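Long-range contacts in alpha-glucosidase ([Eubacterium] rectale, PDB 6PNR), which probably hydrolyses alpha-linked sulfoquinovosides, the sugar headgroups of plant sulfolipids, as a sulfoquinovosidase of glycoside hydrolase family 31: residues A[177-182]-A[208-213]; A[101-106]-A[197-202]; A[245-250]-A[271-276]. All coordinates share one frame; numbering follows the deposited sequence.

Contact 1 of 3, residues A[177-182]-A[208-213]; sequences KYYLHV and QIRIEC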
loop_
_atom_site.group_PDB
_atom_site.type_symbol
_atom_site.label_atom_id
_atom_site.label_comp_id
_atom_site.label_asym_id
_atom_site.label_seq_id
_atom_site.Cartn_x
_atom_site.Cartn_y
_atom_site.Cartn_z
ATOM N N LYS A 177 28.361 10.042 15.836
ATOM C CA LYS A 177 29.681 9.601 15.371
ATOM C C LYS A 177 30.003 8.185 15.848
ATOM O O LYS A 177 31.064 7.913 16.410
ATOM C CB LYS A 177 30.773 10.586 15.776
ATOM C CG LYS A 177 30.783 11.839 14.914
ATOM C CD LYS A 177 31.916 12.770 15.292
ATOM C CE LYS A 177 31.632 14.181 14.824
ATOM N NZ LYS A 177 32.765 15.099 15.099
ATOM N N TYR A 178 29.055 7.283 15.615
ATOM C CA TYR A 178 29.278 5.849 15.684
ATOM C C TYR A 178 28.605 5.211 14.474
ATOM O O TYR A 178 27.717 5.801 13.848
ATOM C CB TYR A 178 28.733 5.238 16.994
ATOM C CG TYR A 178 27.204 5.222 17.126
ATOM C CD1 TYR A 178 26.444 4.223 16.526
ATOM C CD2 TYR A 178 26.531 6.188 17.874
ATOM C CE1 TYR A 178 25.070 4.199 16.637
ATOM C CE2 TYR A 178 25.153 6.169 17.996
ATOM C CZ TYR A 178 24.424 5.172 17.371
ATOM O OH TYR A 178 23.047 5.126 17.473
ATOM N N TYR A 179 29.047 4.007 14.134
ATOM C CA TYR A 179 28.287 3.135 13.255
ATOM C C TYR A 179 27.894 1.898 14.040
ATOM O O TYR A 179 28.575 1.507 14.994
ATOM C CB TYR A 179 29.064 2.740 11.976
ATOM C CG TYR A 179 30.063 1.607 12.118
ATOM C CD1 TYR A 179 29.681 0.277 11.941
ATOM C CD2 TYR A 179 31.399 1.873 12.367
ATOM C CE1 TYR A 179 30.608 -0.754 12.048
ATOM C CE2 TYR A 179 32.327 0.854 12.470
ATOM C CZ TYR A 179 31.932 -0.450 12.327
ATOM O OH TYR A 179 32.876 -1.451 12.440
ATOM N N LEU A 180 26.779 1.299 13.641
ATOM C CA LEU A 180 26.265 0.094 14.265
ATOM C C LEU A 180 25.960 -0.900 13.160
ATOM O O LEU A 180 25.312 -0.548 12.167
ATOM C CB LEU A 180 25.003 0.386 15.103
ATOM C CG LEU A 180 24.321 -0.753 15.873
ATOM C CD1 LEU A 180 23.491 -0.176 17.003
ATOM C CD2 LEU A 180 23.441 -1.610 14.984
ATOM N N HIS A 181 26.414 -2.130 13.338
ATOM C CA HIS A 181 26.202 -3.204 12.384
ATOM C C HIS A 181 25.526 -4.366 13.089
ATOM O O HIS A 181 25.936 -4.748 14.192
ATOM C CB HIS A 181 27.525 -3.685 11.776
ATOM C CG HIS A 181 27.355 -4.842 10.845
ATOM N ND1 HIS A 181 26.585 -4.761 9.704
ATOM C CD2 HIS A 181 27.819 -6.115 10.900
ATOM C CE1 HIS A 181 26.593 -5.932 9.087
ATOM N NE2 HIS A 181 27.339 -6.769 9.789
ATOM N N VAL A 182 24.494 -4.926 12.460
ATOM C CA VAL A 182 23.865 -6.155 12.926
ATOM C C VAL A 182 24.393 -7.292 12.063
ATOM O O VAL A 182 24.175 -7.309 10.845
ATOM C CB VAL A 182 22.328 -6.077 12.858
ATOM C CG1 VAL A 182 21.698 -7.369 13.404
ATOM C CG2 VAL A 182 21.808 -4.857 13.621
ATOM N N GLN A 208 25.350 -11.114 16.622
ATOM C CA GLN A 208 26.143 -10.067 17.242
ATOM C C GLN A 208 25.702 -8.716 16.716
ATOM O O GLN A 208 25.297 -8.582 15.555
ATOM C CB GLN A 208 27.641 -10.269 16.962
ATOM C CG GLN A 208 28.544 -9.205 17.539
ATOM C CD GLN A 208 29.981 -9.329 17.041
ATOM O OE1 GLN A 208 30.387 -8.653 16.089
ATOM N NE2 GLN A 208 30.751 -10.200 17.681
ATOM N N ILE A 209 25.779 -7.717 17.585
ATOM C CA ILE A 209 25.671 -6.322 17.193
ATOM C C ILE A 209 26.997 -5.657 17.524
ATOM O O ILE A 209 27.560 -5.882 18.604
ATOM C CB ILE A 209 24.483 -5.620 17.879
ATOM C CG1 ILE A 209 23.164 -6.150 17.282
ATOM C CG2 ILE A 209 24.598 -4.088 17.739
ATOM C CD1 ILE A 209 21.891 -5.595 17.913
ATOM N N ARG A 210 27.507 -4.877 16.576
ATOM C CA ARG A 210 28.809 -4.237 16.656
ATOM C C ARG A 210 28.613 -2.729 16.619
ATOM O O ARG A 210 27.846 -2.218 15.794
ATOM C CB ARG A 210 29.691 -4.706 15.497
ATOM C CG ARG A 210 31.062 -4.116 15.463
ATOM C CD ARG A 210 31.811 -4.622 14.246
ATOM N NE ARG A 210 33.111 -3.987 14.161
ATOM C CZ ARG A 210 34.228 -4.532 14.630
ATOM N NH1 ARG A 210 34.189 -5.739 15.189
ATOM N NH2 ARG A 210 35.379 -3.875 14.524
ATOM N N ILE A 211 29.268 -2.024 17.534
ATOM C CA ILE A 211 29.170 -0.572 17.627
ATOM C C ILE A 211 30.578 -0.011 17.735
ATOM O O ILE A 211 31.362 -0.452 18.581
ATOM C CB ILE A 211 28.330 -0.123 18.835
ATOM C CG1 ILE A 211 26.975 -0.830 18.863
ATOM C CG2 ILE A 211 28.162 1.385 18.811
ATOM C CD1 ILE A 211 26.084 -0.402 20.035
ATOM N N GLU A 212 30.900 0.963 16.895
ATOM C CA GLU A 212 32.250 1.497 16.872
ATOM C C GLU A 212 32.187 3.003 16.660
ATOM O O GLU A 212 31.467 3.472 15.775
ATOM C CB GLU A 212 33.061 0.795 15.778
ATOM C CG GLU A 212 34.517 1.141 15.734
ATOM C CD GLU A 212 35.359 0.070 15.030
ATOM O OE1 GLU A 212 34.803 -0.771 14.276
ATOM O OE2 GLU A 212 36.585 0.070 15.253
ATOM N N CYS A 213 32.928 3.759 17.471
ATOM C CA CYS A 213 32.875 5.218 17.426
ATOM C C CYS A 213 34.190 5.801 16.913
ATOM O O CYS A 213 35.194 5.111 16.751
ATOM C CB CYS A 213 32.523 5.800 18.809
ATOM S SG CYS A 213 33.861 5.691 20.083
#
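Tyr179 and Glu212 face each other as a hydrogen-bonded pair where strands 178-182 and 208-213 run antiparallel, neighbours inside the larger sheet of the N-terminal beta-sandwich. The strand axes come within 4.7 Å and make an angle of 167°.

Backbone bonds come in two reciprocal pairs. Tyr179 and Glu212 exchange one, and His181 and Arg210 the other, with His181 N to Arg210 O at 2.8 Å. CA-H...O contacts fill the steps between them, as from Leu180 CA to Arg210 O.

The polar contacts lie on the sheet face of Tyr179, His181, Arg210 and Glu212. With its CG set between backbone N and carbonyl carbon (chi1 81°), the Tyr179 ring leans across the strand gap and runs alongside the Glu212 side chain. Tyr179 OH works twice: it donates to Glu212 OE1 over 2.7 Å and accepts from Arg210 NE over 3.1 Å. Two bonds, one given and one taken, probably fix the direction of the hydroxyl. The arginine, extended from CG to NE, presents that N-H within its guanidinium plane. Helix 217-228 packs against this face, where Tyr227 makes a cation-pi contact with Arg210 and Arg223 touches Glu212.

Apolar packing takes the other face, that of Tyr178, Leu180, Val182, Ile209 and Ile211, which looks onto strand 197-202. Leu180 reaches across to both isoleucines: its CG meets Ile209 CG2 at 3.8 Å, while its CD1 meets Ile211 CD1 at 4.0 Å. Val182 CG2 lies beside Ile209 CG1.

One salt bridge stays within strand 208-213, from Arg210 NH2 to Glu212 OE1 at 3.2 Å, and it reaches the oxygen from above the carboxylate plane.

Contact 2 of 3, residues A[101-106]-A[197-202]; sequences RFWFRV and FHELQI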
loop_
_atom_site.group_PDB
_atom_site.type_symbol
_atom_site.label_atom_id
_atom_site.label_comp_id
_atom_site.label_asym_id
_atom_site.label_seq_id
_atom_site.Cartn_x
_atom_site.Cartn_y
_atom_site.Cartn_z
ATOM N N ARG A 101 11.637 -13.372 15.997
ATOM C CA ARG A 101 11.581 -11.929 15.794
ATOM C C ARG A 101 12.318 -11.256 16.936
ATOM O O ARG A 101 12.092 -11.581 18.109
ATOM C CB ARG A 101 10.138 -11.408 15.721
ATOM C CG ARG A 101 9.293 -11.966 14.558
ATOM C CD ARG A 101 9.796 -11.524 13.188
ATOM N NE ARG A 101 8.958 -12.026 12.085
ATOM C CZ ARG A 101 9.258 -13.087 11.340
ATOM N NH1 ARG A 101 10.381 -13.765 11.569
ATOM N NH2 ARG A 101 8.449 -13.469 10.360
ATOM N N PHE A 102 13.169 -10.295 16.586
ATOM C CA PHE A 102 14.098 -9.664 17.514
ATOM C C PHE A 102 14.083 -8.166 17.239
ATOM O O PHE A 102 14.390 -7.736 16.123
ATOM C CB PHE A 102 15.501 -10.266 17.317
ATOM C CG PHE A 102 16.545 -9.775 18.277
ATOM C CD1 PHE A 102 16.761 -10.431 19.475
ATOM C CD2 PHE A 102 17.346 -8.687 17.958
ATOM C CE1 PHE A 102 17.738 -9.992 20.350
ATOM C CE2 PHE A 102 18.333 -8.242 18.823
ATOM C CZ PHE A 102 18.534 -8.898 20.023
ATOM N N TRP A 103 13.700 -7.372 18.232
ATOM C CA TRP A 103 13.697 -5.920 18.114
ATOM C C TRP A 103 14.711 -5.342 19.094
ATOM O O TRP A 103 14.590 -5.540 20.309
ATOM C CB TRP A 103 12.310 -5.337 18.390
ATOM C CG TRP A 103 11.229 -5.634 17.381
ATOM C CD1 TRP A 103 10.863 -4.856 16.312
ATOM C CD2 TRP A 103 10.335 -6.748 17.388
ATOM N NE1 TRP A 103 9.810 -5.431 15.649
ATOM C CE2 TRP A 103 9.460 -6.588 16.294
ATOM C CE3 TRP A 103 10.181 -7.865 18.217
ATOM C CZ2 TRP A 103 8.456 -7.509 16.002
ATOM C CZ3 TRP A 103 9.184 -8.769 17.934
ATOM C CH2 TRP A 103 8.331 -8.587 16.829
ATOM N N PHE A 104 15.700 -4.628 18.567
ATOM C CA PHE A 104 16.769 -4.031 19.356
ATOM C C PHE A 104 16.618 -2.519 19.298
ATOM O O PHE A 104 16.536 -1.940 18.206
ATOM C CB PHE A 104 18.146 -4.456 18.823
ATOM C CG PHE A 104 19.302 -3.977 19.662
ATOM C CD1 PHE A 104 19.725 -4.704 20.757
ATOM C CD2 PHE A 104 19.957 -2.795 19.354
ATOM C CE1 PHE A 104 20.783 -4.264 21.542
ATOM C CE2 PHE A 104 21.020 -2.346 20.129
ATOM C CZ PHE A 104 21.434 -3.087 21.223
ATOM N N ARG A 105 16.581 -1.877 20.462
ATOM C CA ARG A 105 16.412 -0.434 20.512
ATOM C C ARG A 105 17.717 0.286 20.806
ATOM O O ARG A 105 18.529 -0.161 21.621
ATOM C CB ARG A 105 15.360 -0.054 21.545
ATOM C CG ARG A 105 13.970 -0.425 21.068
ATOM C CD ARG A 105 12.952 0.355 21.819
ATOM N NE ARG A 105 11.617 0.167 21.285
ATOM C CZ ARG A 105 10.543 0.687 21.852
ATOM N NH1 ARG A 105 10.681 1.410 22.955
ATOM N NH2 ARG A 105 9.349 0.496 21.328
ATOM N N VAL A 106 17.907 1.412 20.132
ATOM C CA VAL A 106 19.051 2.286 20.332
ATOM C C VAL A 106 18.529 3.630 20.808
ATOM O O VAL A 106 17.633 4.205 20.179
ATOM C CB VAL A 106 19.870 2.456 19.039
ATOM C CG1 VAL A 106 20.995 3.417 19.266
ATOM C CG2 VAL A 106 20.384 1.119 18.546
ATOM N N PHE A 197 14.281 6.859 20.067
ATOM C CA PHE A 197 14.965 5.592 19.854
ATOM C C PHE A 197 14.897 5.201 18.383
ATOM O O PHE A 197 13.927 5.513 17.686
ATOM C CB PHE A 197 14.377 4.465 20.723
ATOM C CG PHE A 197 12.914 4.176 20.477
ATOM C CD1 PHE A 197 12.523 3.248 19.517
ATOM C CD2 PHE A 197 11.931 4.798 21.240
ATOM C CE1 PHE A 197 11.177 2.974 19.293
ATOM C CE2 PHE A 197 10.582 4.525 21.029
ATOM C CZ PHE A 197 10.202 3.608 20.055
ATOM N N HIS A 198 15.951 4.540 17.924
ATOM C CA HIS A 198 15.906 3.718 16.723
ATOM C C HIS A 198 15.526 2.308 17.143
ATOM O O HIS A 198 15.851 1.869 18.249
ATOM C CB HIS A 198 17.257 3.686 15.999
ATOM C CG HIS A 198 17.995 4.989 16.008
ATOM N ND1 HIS A 198 17.408 6.184 15.659
ATOM C CD2 HIS A 198 19.281 5.280 16.322
ATOM C CE1 HIS A 198 18.298 7.155 15.755
ATOM N NE2 HIS A 198 19.445 6.632 16.154
ATOM N N GLU A 199 14.827 1.593 16.271
ATOM C CA GLU A 199 14.472 0.210 16.566
ATOM C C GLU A 199 14.835 -0.657 15.375
ATOM O O GLU A 199 14.373 -0.408 14.254
ATOM C CB GLU A 199 12.988 0.059 16.921
ATOM C CG GLU A 199 12.591 -1.381 17.223
ATOM C CD GLU A 199 11.210 -1.504 17.876
ATOM O OE1 GLU A 199 10.205 -1.571 17.136
ATOM O OE2 GLU A 199 11.134 -1.531 19.129
ATOM N N LEU A 200 15.644 -1.681 15.624
ATOM C CA LEU A 200 16.174 -2.552 14.585
ATOM C C LEU A 200 15.469 -3.896 14.699
ATOM O O LEU A 200 15.735 -4.666 15.631
ATOM C CB LEU A 200 17.686 -2.698 14.730
ATOM C CG LEU A 200 18.456 -1.416 15.063
ATOM C CD1 LEU A 200 19.948 -1.724 15.212
ATOM C CD2 LEU A 200 18.231 -0.298 14.031
ATOM N N GLN A 201 14.543 -4.161 13.779
ATOM C CA GLN A 201 13.816 -5.427 13.742
ATOM C C GLN A 201 14.587 -6.438 12.896
ATOM O O GLN A 201 14.964 -6.139 11.761
ATOM C CB GLN A 201 12.410 -5.234 13.173
ATOM C CG GLN A 201 11.630 -6.541 13.058
ATOM C CD GLN A 201 10.267 -6.391 12.377
ATOM O OE1 GLN A 201 9.583 -7.384 12.111
ATOM N NE2 GLN A 201 9.866 -5.160 12.107
ATOM N N ILE A 202 14.812 -7.634 13.447
ATOM C CA ILE A 202 15.555 -8.703 12.781
ATOM C C ILE A 202 14.706 -9.965 12.802
ATOM O O ILE A 202 14.101 -10.291 13.829
ATOM C CB ILE A 202 16.919 -8.974 13.461
ATOM C CG1 ILE A 202 17.598 -7.679 13.914
ATOM C CG2 ILE A 202 17.830 -9.741 12.517
ATOM C CD1 ILE A 202 18.068 -6.774 12.792
#
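Arg105 lays its guanidinium flat on the ring of Phe197 at one end of an antiparallel pair, strands 101-107 and 197-202, the two central strands of the smaller sheet of the N-terminal beta-sandwich. The planes are 12° apart and the centres 3.7 Å, a stacked cation-pi contact in which CZ lies over the ring face, displaced toward its rim. Phe197 CG sits between its backbone N and carbonyl carbon (chi1 60°), which turns the ring back over the neighbouring strand to meet the arginine.

At its edge the same guanidinium turns to Glu199: Arg105 NE donates to Glu199 OE2 at 2.8 Å in a nearly straight salt bridge (171°). The bond lies in the guanidinium plane but reaches the oxygen from above the carboxylate plane. Arg54 gives OE2 a second charged partner, and Tyr50 of the second subunit hydrogen-bonds both Glu199 OE1 and Arg105 NH2, so this cluster lies at the dimer contact.

Farther along this face, Trp103 and Gln201 run side by side, their planes inclined to each other, with Trp103 NE1 3.4 Å from Gln201 CG. Gln201 OE1, at the end of an extended chain, accepts from Trp203 NE1.

The other face, with Phe102, Phe104, Val106, His198, Leu200 and Ile202, is largely apolar. Ile202 CG1 meets Phe102 CD2 at the ring edge, 4.2 Å away, and Val106 CG1 approaches His198 CD2 at 3.9 Å, the imidazole NE2 being bonded to Glu112.

Between the faces the backbone bonds are short: Leu200 N reaches Phe104 O over 2.7 Å.

Contact 3 of 3, residues A[245-250]-A[271-276]; sequences GVQGGN and WCQDWC. With 9VH ([(3~{S},4~{R},5~{R})-4,5-bis(oxidanyl)piperidin-3-yl]methanesulfonic acid), chain C.
Gly245 and Trp271 form a parallel bridge, CA to CA 4.8 Å, at the ends of two adjacent barrel strands, 242-245 and 267-271; past it the chains diverge as loops. Val246 N still donates to Trp271 O, but one water then takes over: it donates to Val246 O and Trp271 O and accepts from Gln273 N, spanning the widening gap. Gly245 CA lies 3.6 Å from Trp271 CE3, so close that a beta-carbon would clash with the indole. At the backbone angles of Gly248 a beta-carbon would jam against the carbonyl oxygen of Gln247, which calls for glycine.

Among the side chains, Gln247 and Gln273 cross with their amide planes 60° apart. Gln273 NE2 gives its N-H to Gln247 OE1 at 2.8 Å; the bond lies in the Gln273 amide plane yet comes from well above the carbonyl plane of Gln247. Gln247 NE2 in turn bonds Glu524. This linkage orients the Gln273 amide with OE1 toward the inhibitor, where Gln273 OE1 accepts from the hydroxyl O5 at 2.6 Å. With an alanine in place of Gln273, O5 of the inhibitor is likely to lose this acceptor and Gln247 OE1 its amide donor.

Asp274 points toward the 245-250 loop, its CG lodged between backbone N and carbonyl carbon (chi1 69°). Asp274 OD2 accepts from Gly248 N on its syn side over 2.8 Å, 18° out of the carboxylate plane, and OD1 bonds Tyr298.

Loops at the C-terminal ends of the strands form the active site of a TIM barrel, and here the second of them supplies Gln273 to the aza-sugar pocket of this family 31 enzyme, alongside Arg286, Trp289 and His523.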
loop_
_atom_site.group_PDB
_atom_site.type_symbol
_atom_site.label_atom_id
_atom_site.label_comp_id
_atom_site.label_asym_id
_atom_site.label_seq_id
_atom_site.Cartn_x
_atom_site.Cartn_y
_atom_site.Cartn_z
ATOM N N GLY A 245 29.009 1.638 -24.191
ATOM C CA GLY A 245 28.138 0.484 -24.160
ATOM C C GLY A 245 27.403 0.375 -25.479
ATOM O O GLY A 245 26.511 1.179 -25.756
ATOM N N VAL A 246 27.798 -0.584 -26.311
ATOM C CA VAL A 246 27.220 -0.785 -27.634
ATOM C C VAL A 246 26.922 -2.270 -27.788
ATOM O O VAL A 246 27.362 -3.101 -26.994
ATOM C CB VAL A 246 28.145 -0.297 -28.773
ATOM C CG1 VAL A 246 28.477 1.178 -28.601
ATOM C CG2 VAL A 246 29.421 -1.150 -28.831
ATOM N N GLN A 247 26.157 -2.597 -28.825
ATOM C CA GLN A 247 25.697 -3.961 -29.037
ATOM C C GLN A 247 25.503 -4.182 -30.523
ATOM O O GLN A 247 25.552 -3.244 -31.322
ATOM C CB GLN A 247 24.367 -4.252 -28.323
ATOM C CG GLN A 247 24.388 -4.205 -26.799
ATOM C CD GLN A 247 22.997 -4.410 -26.215
ATOM O OE1 GLN A 247 22.751 -5.388 -25.517
ATOM N NE2 GLN A 247 22.080 -3.499 -26.518
ATOM N N GLY A 248 25.285 -5.445 -30.878
ATOM C CA GLY A 248 24.834 -5.813 -32.211
ATOM C C GLY A 248 25.739 -6.747 -32.975
ATOM O O GLY A 248 25.435 -7.052 -34.139
ATOM N N GLY A 249 26.842 -7.222 -32.408
ATOM C CA GLY A 249 27.765 -8.075 -33.140
ATOM C C GLY A 249 28.963 -7.304 -33.669
ATOM O O GLY A 249 29.047 -6.074 -33.584
ATOM N N ASN A 250 29.893 -8.062 -34.267
ATOM C CA ASN A 250 31.174 -7.503 -34.699
ATOM C C ASN A 250 31.008 -6.216 -35.496
ATOM O O ASN A 250 31.581 -5.174 -35.153
ATOM C CB ASN A 250 31.950 -8.518 -35.541
ATOM C CG ASN A 250 32.786 -9.455 -34.708
ATOM O OD1 ASN A 250 33.038 -9.213 -33.527
ATOM N ND2 ASN A 250 33.233 -10.539 -35.325
ATOM N N TRP A 271 32.326 -1.822 -24.107
ATOM C CA TRP A 271 31.576 -2.731 -23.248
ATOM C C TRP A 271 30.425 -3.290 -24.076
ATOM O O TRP A 271 29.467 -2.566 -24.373
ATOM C CB TRP A 271 31.061 -2.013 -21.993
ATOM C CG TRP A 271 30.080 -2.825 -21.225
ATOM C CD1 TRP A 271 30.260 -4.090 -20.736
ATOM C CD2 TRP A 271 28.753 -2.439 -20.863
ATOM N NE1 TRP A 271 29.120 -4.512 -20.089
ATOM C CE2 TRP A 271 28.179 -3.517 -20.158
ATOM C CE3 TRP A 271 27.989 -1.283 -21.076
ATOM C CZ2 TRP A 271 26.875 -3.479 -19.668
ATOM C CZ3 TRP A 271 26.688 -1.250 -20.585
ATOM C CH2 TRP A 271 26.148 -2.339 -19.896
ATOM N N CYS A 272 30.533 -4.563 -24.484
ATOM C CA CYS A 272 29.489 -5.231 -25.264
ATOM C C CYS A 272 28.803 -6.241 -24.364
ATOM O O CYS A 272 29.270 -7.376 -24.229
ATOM C CB CYS A 272 30.052 -5.920 -26.504
ATOM S SG CYS A 272 30.817 -4.807 -27.668
ATOM N N GLN A 273 27.674 -5.847 -23.770
ATOM C CA GLN A 273 26.994 -6.779 -22.880
ATOM C C GLN A 273 26.437 -7.984 -23.621
ATOM O O GLN A 273 26.219 -9.028 -22.996
ATOM C CB GLN A 273 25.870 -6.077 -22.109
ATOM C CG GLN A 273 24.716 -5.563 -22.961
ATOM C CD GLN A 273 23.493 -5.203 -22.106
ATOM O OE1 GLN A 273 23.583 -5.117 -20.876
ATOM N NE2 GLN A 273 22.358 -4.994 -22.752
ATOM N N ASP A 274 26.203 -7.872 -24.932
ATOM C CA ASP A 274 25.732 -9.002 -25.729
ATOM C C ASP A 274 26.888 -9.818 -26.312
ATOM O O ASP A 274 26.691 -10.548 -27.292
ATOM C CB ASP A 274 24.790 -8.527 -26.847
ATOM C CG ASP A 274 25.502 -7.721 -27.929
ATOM O OD1 ASP A 274 26.663 -7.314 -27.713
ATOM O OD2 ASP A 274 24.902 -7.486 -29.007
ATOM N N TRP A 275 28.083 -9.713 -25.721
ATOM C CA TRP A 275 29.210 -10.534 -26.151
ATOM C C TRP A 275 28.823 -12.005 -26.214
ATOM O O TRP A 275 29.377 -12.767 -27.020
ATOM C CB TRP A 275 30.405 -10.335 -25.193
ATOM C CG TRP A 275 30.215 -11.082 -23.892
ATOM C CD1 TRP A 275 29.321 -10.784 -22.897
ATOM C CD2 TRP A 275 30.905 -12.276 -23.466
ATOM N NE1 TRP A 275 29.416 -11.712 -21.881
ATOM C CE2 TRP A 275 30.372 -12.640 -22.211
ATOM C CE3 TRP A 275 31.924 -13.066 -24.025
ATOM C CZ2 TRP A 275 30.832 -13.758 -21.498
ATOM C CZ3 TRP A 275 32.371 -14.181 -23.322
ATOM C CH2 TRP A 275 31.829 -14.513 -22.071
ATOM N N CYS A 276 27.863 -12.423 -25.389
ATOM C CA CYS A 276 27.413 -13.807 -25.327
ATOM C C CYS A 276 26.057 -14.035 -26.000
ATOM O O CYS A 276 25.443 -15.092 -25.789
ATOM C CB CYS A 276 27.352 -14.251 -23.866
ATOM S SG CYS A 276 26.383 -13.096 -22.826
HETATM O O1 9VH C . 18.540 -7.551 -20.169
HETATM S S1 9VH C . 19.442 -8.365 -19.373
HETATM O O2 9VH C . 18.809 -8.747 -18.135
HETATM O O3 9VH C . 19.974 -9.463 -20.142
HETATM C C1 9VH C . 20.796 -7.288 -18.989
HETATM C C2 9VH C . 20.429 -6.098 -18.092
HETATM C C3 9VH C . 20.238 -6.616 -16.675
HETATM N N1 9VH C . 20.172 -5.626 -15.600
HETATM C C4 9VH C . 21.280 -4.673 -15.653
HETATM C C5 9VH C . 21.326 -4.001 -17.016
HETATM O O4 9VH C . 22.413 -3.078 -17.020
HETATM C C6 9VH C . 21.533 -5.041 -18.108
HETATM O O5 9VH C . 21.591 -4.416 -19.388
HETATM O O HOH W 1 26.775 -3.085 -24.237
#

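Contacts 1 and 2 lie in the two facing sheets of one beta-sandwich. Their centres are 13 Å apart, and their apolar faces meet in a shared core: Leu180 CD2 touches Leu200 CD1 at 3.5 Å, and Ile209 CD1 lies equally close to Phe104 CG. Their segments alternate along the chain, strand 197-202 of one sheet being followed directly by 208-213 of the other. Contact 3 belongs to the catalytic barrel across the molecule's centre, with its own centre 43 Å from that of contact 1 and 46 Å from that of contact 2. Of the three, it alone contributes a residue to the inhibitor pocket; 101-106 and 197-202 instead reach the second subunit.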